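PDB 6DGM: phosphoglycerol transferase GacH from Streptococcus pyogenes MGAS5005, which probably transfers glycerol phosphate onto streptococcal rhamnose polysaccharide, this chain being the metal-binding sulfatase-family part of a membrane protein. Local coordinates for residues S16-Y21 and L373-F378. Sequence-based numbering, arbitrary orientation.
Sequences SIAQKY and LKHKTF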
# COMPACT_ATOMS: atom_id res chain seq x y z
N SER A 16 20.09 -6.95 20.94
CA SER A 16 20.47 -8.09 20.11
C SER A 16 19.88 -7.96 18.71
O SER A 16 20.54 -8.27 17.71
CB SER A 16 19.99 -9.40 20.74
OG SER A 16 20.57 -9.56 22.02
N ILE A 17 18.62 -7.51 18.63
CA ILE A 17 17.97 -7.34 17.33
C ILE A 17 18.67 -6.26 16.54
O ILE A 17 18.94 -6.41 15.35
CB ILE A 17 16.47 -7.02 17.53
CG1 ILE A 17 15.76 -8.19 18.19
CG2 ILE A 17 15.81 -6.66 16.21
CD1 ILE A 17 14.40 -7.81 18.76
N ALA A 18 18.99 -5.14 17.20
CA ALA A 18 19.63 -4.04 16.50
C ALA A 18 20.99 -4.45 15.94
O ALA A 18 21.33 -4.11 14.81
CB ALA A 18 19.79 -2.84 17.44
N GLN A 19 21.78 -5.20 16.72
CA GLN A 19 23.09 -5.62 16.23
C GLN A 19 22.94 -6.63 15.10
O GLN A 19 23.67 -6.58 14.10
CB GLN A 19 23.95 -6.18 17.37
CG GLN A 19 25.41 -6.37 16.97
CD GLN A 19 26.34 -6.55 18.16
OE1 GLN A 19 25.91 -6.52 19.31
NE2 GLN A 19 27.62 -6.74 17.87
N LYS A 20 21.97 -7.54 15.22
CA LYS A 20 21.74 -8.55 14.18
C LYS A 20 21.39 -7.90 12.84
O LYS A 20 21.93 -8.28 11.80
CB LYS A 20 20.61 -9.48 14.63
CG LYS A 20 20.27 -10.56 13.64
CD LYS A 20 19.15 -11.44 14.16
CE LYS A 20 18.75 -12.47 13.12
NZ LYS A 20 17.68 -13.37 13.64
N TYR A 21 20.49 -6.93 12.85
CA TYR A 21 20.06 -6.32 11.58
C TYR A 21 21.02 -5.24 11.10
O TYR A 21 21.02 -4.92 9.91
CB TYR A 21 18.59 -5.91 11.66
CG TYR A 21 17.76 -7.16 11.69
CD1 TYR A 21 17.58 -7.92 10.54
CD2 TYR A 21 17.23 -7.65 12.88
CE1 TYR A 21 16.86 -9.09 10.57
CE2 TYR A 21 16.52 -8.83 12.92
CZ TYR A 21 16.34 -9.55 11.75
OH TYR A 21 15.63 -10.72 11.76
N LEU A 373 15.95 4.09 20.90
CA LEU A 373 16.55 5.42 20.89
C LEU A 373 18.05 5.37 21.17
O LEU A 373 18.78 6.30 20.82
CB LEU A 373 15.85 6.34 21.89
CG LEU A 373 14.37 6.62 21.59
CD1 LEU A 373 13.74 7.37 22.75
CD2 LEU A 373 14.19 7.39 20.30
N LYS A 374 18.52 4.30 21.79
CA LYS A 374 19.93 4.12 22.06
C LYS A 374 20.67 3.47 20.90
O LYS A 374 21.90 3.41 20.92
CB LYS A 374 20.10 3.30 23.34
CG LYS A 374 21.52 3.27 23.86
CD LYS A 374 21.56 2.77 25.30
CE LYS A 374 23.01 2.68 25.79
NZ LYS A 374 23.07 2.22 27.21
N HIS A 375 19.96 3.02 19.87
CA HIS A 375 20.56 2.37 18.71
C HIS A 375 20.38 3.31 17.53
O HIS A 375 19.45 3.19 16.73
CB HIS A 375 19.91 1.04 18.51
CG HIS A 375 20.09 0.13 19.68
ND1 HIS A 375 21.27 -0.54 19.92
CD2 HIS A 375 19.27 -0.17 20.72
CE1 HIS A 375 21.16 -1.23 21.05
NE2 HIS A 375 19.96 -1.02 21.54
N LYS A 376 21.32 4.26 17.41
CA LYS A 376 21.12 5.43 16.57
C LYS A 376 21.14 5.14 15.08
O LYS A 376 20.65 5.96 14.31
CB LYS A 376 22.23 6.46 16.83
CG LYS A 376 22.37 6.91 18.26
CD LYS A 376 21.12 7.63 18.75
CE LYS A 376 21.48 8.87 19.58
NZ LYS A 376 22.79 8.81 20.24
N THR A 377 21.70 4.02 14.65
CA THR A 377 21.75 3.70 13.23
C THR A 377 20.67 2.71 12.79
O THR A 377 20.64 2.34 11.62
CB THR A 377 23.15 3.18 12.85
OG1 THR A 377 23.41 1.94 13.52
CG2 THR A 377 24.23 4.20 13.24
N PHE A 378 19.77 2.31 13.69
CA PHE A 378 18.84 1.25 13.33
C PHE A 378 17.93 1.66 12.18
O PHE A 378 17.57 0.83 11.33
CB PHE A 378 17.97 0.86 14.52
CG PHE A 378 17.09 -0.33 14.25
CD1 PHE A 378 17.63 -1.61 14.21
CD2 PHE A 378 15.73 -0.17 14.04
CE1 PHE A 378 16.82 -2.71 13.96
CE2 PHE A 378 14.93 -1.26 13.80
CZ PHE A 378 15.47 -2.53 13.75
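Ala-18 meets two rings at once, one presented by each end of the type I turn His-375 to Phe-378. Its methyl lies over one face of the imidazole, CB sitting 3.9 Å from the centroid of the His-375 ring and 24° off the ring normal, a CH-pi contact displaced toward the rim, where ND1 and CG are the closest atoms. CG of His-375, anti to its carbonyl carbon, is carried toward Ala-18, and the turn of the ring about CB-CG (chi2 -78°) gives the methyl a face.

In Phe-378, CG lies anti to the backbone N (chi1 -174°), which carries the phenyl alongside helix 11-29. It meets the helix obliquely through one side of the ring, CD1 lying 3.9 Å from CA of Ala-18 and 4.1 Å from its CB. One turn further on, CB of Tyr-21 is 4.3 Å from CE1 of Phe-378, while the tyrosine ring leads away, its hydroxyl hydrogen-bonded to Asp-357.

The turn, closed by Phe-378 N bonding to His-375 O at 3.2 Å, brings both rings against Ala-18. Phe-378 also packs on Tyr-329 and Ile-361, so the C-terminal loop is seated among helices 11-29, 328-339 and 349-365, away from the metal and glycerol phosphate sites. The side-chain contacts between the segments are apolar or CH-pi, which implies that shape fit, with a small alanine allowing close approach, governs the packing at Ala-18; the hydrogen bond between Thr-377 OG1 and Gln-22 OE1 adds a polar link to helix 11-29, near the start of this fragment.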